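Local coordinates for protein glycosyl hydrolase BlGH5_18 (Bifidobacterium longum subsp. infantis, PDB 7LQX) that probably hydrolyses glycosidic bonds in N-glycans, as a family 5 (subfamily 18) glycoside hydrolase of a gut bacterium's N-glycan degradation pathway, at residues Glu415-Arg419 and Leu420-Arg424. Sequence-based numbering, arbitrary orientation.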
loop_
_atom_site.group_PDB
_atom_site.type_symbol
_atom_site.label_atom_id
_atom_site.label_comp_id
_atom_site.label_asym_id
_atom_site.label_seq_id
_atom_site.Cartn_x
_atom_site.Cartn_y
_atom_site.Cartn_z
ATOM N N GLU A 415 46.611 8.500 21.746
ATOM C CA GLU A 415 45.746 9.404 22.493
ATOM C C GLU A 415 44.301 8.926 22.471
ATOM O O GLU A 415 43.611 8.970 23.497
ATOM C CB GLU A 415 45.848 10.817 21.922
ATOM C CG GLU A 415 45.219 11.889 22.796
ATOM C CD GLU A 415 45.853 11.976 24.174
ATOM O OE1 GLU A 415 45.137 12.333 25.131
ATOM O OE2 GLU A 415 47.060 11.679 24.304
ATOM N N ALA A 416 43.815 8.490 21.312
ATOM C CA ALA A 416 42.460 7.955 21.262
ATOM C C ALA A 416 42.328 6.724 22.148
ATOM O O ALA A 416 41.318 6.557 22.841
ATOM C CB ALA A 416 42.062 7.633 19.824
ATOM N N LEU A 417 43.330 5.843 22.134
ATOM C CA LEU A 417 43.291 4.653 22.977
ATOM C C LEU A 417 43.311 5.025 24.454
ATOM O O LEU A 417 42.599 4.423 25.268
ATOM C CB LEU A 417 44.452 3.728 22.613
ATOM C CG LEU A 417 44.384 3.122 21.207
ATOM C CD1 LEU A 417 45.718 2.437 20.853
ATOM C CD2 LEU A 417 43.216 2.154 21.071
ATOM N N ARG A 418 44.125 6.014 24.826
ATOM C CA ARG A 418 44.136 6.478 26.208
ATOM C C ARG A 418 42.761 6.984 26.632
ATOM O O ARG A 418 42.300 6.686 27.740
ATOM C CB ARG A 418 45.199 7.560 26.369
ATOM C CG ARG A 418 45.309 8.154 27.752
ATOM C CD ARG A 418 46.485 9.117 27.770
ATOM N NE ARG A 418 47.735 8.422 27.452
ATOM C CZ ARG A 418 48.787 8.975 26.854
ATOM N NH1 ARG A 418 48.761 10.250 26.487
ATOM N NH2 ARG A 418 49.870 8.246 26.614
ATOM N N ARG A 419 42.090 7.749 25.770
ATOM C CA ARG A 419 40.749 8.235 26.098
ATOM C C ARG A 419 39.785 7.077 26.336
ATOM O O ARG A 419 38.926 7.153 27.222
ATOM C CB ARG A 419 40.244 9.183 25.002
ATOM C CG ARG A 419 38.724 9.330 24.881
ATOM C CD ARG A 419 38.080 10.038 26.068
ATOM N NE ARG A 419 36.632 10.178 25.895
ATOM C CZ ARG A 419 35.742 9.235 26.195
ATOM N NH1 ARG A 419 36.143 8.069 26.686
ATOM N NH2 ARG A 419 34.446 9.458 26.002
ATOM N N LEU A 420 39.904 6.000 25.554
ATOM C CA LEU A 420 39.035 4.845 25.742
ATOM C C LEU A 420 39.422 4.018 26.958
ATOM O O LEU A 420 38.591 3.258 27.467
ATOM C CB LEU A 420 39.110 3.930 24.523
ATOM C CG LEU A 420 38.594 4.484 23.204
ATOM C CD1 LEU A 420 39.032 3.591 22.062
ATOM C CD2 LEU A 420 37.082 4.581 23.247
ATOM N N GLY A 421 40.668 4.128 27.407
ATOM C CA GLY A 421 41.198 3.291 28.460
ATOM C C GLY A 421 41.857 2.014 27.989
ATOM O O GLY A 421 42.209 1.171 28.822
ATOM N N VAL A 422 42.056 1.856 26.687
ATOM C CA VAL A 422 42.464 0.583 26.108
ATOM C C VAL A 422 43.973 0.425 26.220
ATOM O O VAL A 422 44.727 1.253 25.703
ATOM C CB VAL A 422 42.017 0.502 24.640
ATOM C CG1 VAL A 422 42.708 -0.650 23.942
ATOM C CG2 VAL A 422 40.516 0.381 24.556
ATOM N N THR A 423 44.413 -0.656 26.868
ATOM C CA THR A 423 45.833 -0.966 26.988
ATOM C C THR A 423 46.228 -2.279 26.324
ATOM O O THR A 423 47.401 -2.664 26.401
ATOM C CB THR A 423 46.291 -0.979 28.458
ATOM O OG1 THR A 423 45.582 -1.983 29.189
ATOM C CG2 THR A 423 46.081 0.399 29.096
ATOM N N ARG A 424 45.296 -2.972 25.679
ATOM C CA ARG A 424 45.571 -4.225 24.996
ATOM C C ARG A 424 44.777 -4.247 23.702
ATOM O O ARG A 424 43.590 -3.909 23.695
ATOM C CB ARG A 424 45.178 -5.444 25.841
ATOM C CG ARG A 424 45.173 -6.748 25.043
ATOM C CD ARG A 424 45.433 -7.974 25.917
ATOM N NE ARG A 424 44.394 -8.173 26.923
ATOM C CZ ARG A 424 43.657 -9.276 27.057
ATOM N NH1 ARG A 424 43.826 -10.324 26.258
ATOM N NH2 ARG A 424 42.749 -9.331 28.017
#
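Leu417 and Val422 meet where helix 414-420 ends, five residues apart in the chain but brought together by a Schellman motif. The carbonyl of Leu417 receives Val422 N at 3.0 Å from Leu417 O, the bond that closes the motif, and a weak one from Gly421 N. Gly421, with a positive phi of 90°, is the C-prime residue at which the chain leaves the helix; Gly421 N also bonds to Arg418 O at 3.1 Å, reaching that oxygen from above its carbonyl plane. The last regular helical turn is marked by Leu420 N to Ala416 O at 3.1 Å. Along Leu417, CB lies 4.0 Å from Val422 O, in the backbone that follows the turn. With CG anti to the carbonyl carbon (chi1 -66°), the branch is carried to where one of its two methyls, CD2, touches Val422, 4.0 Å from Val422 CG1 and scarcely farther from Val422 CB. The two side chains thus make the apolar contact that commonly accompanies a Schellman turn, alongside the bond between their backbones. Leu420 lies along the last turn, with its CG 3.4 Å from Ala416 O. Arg419 leaves the helix on a chain bent at chi2 (68°), and its guanidinium forms a salt bridge with Asp269, tying the helix end to a loop near Pro268. Beyond the turn the chain runs into strand 424-426, an edge of the small three-stranded parallel sheet, while Leu420 rests on Val406 and Val422 on Thr404, both in strand 403-407 at the sheet's other edge.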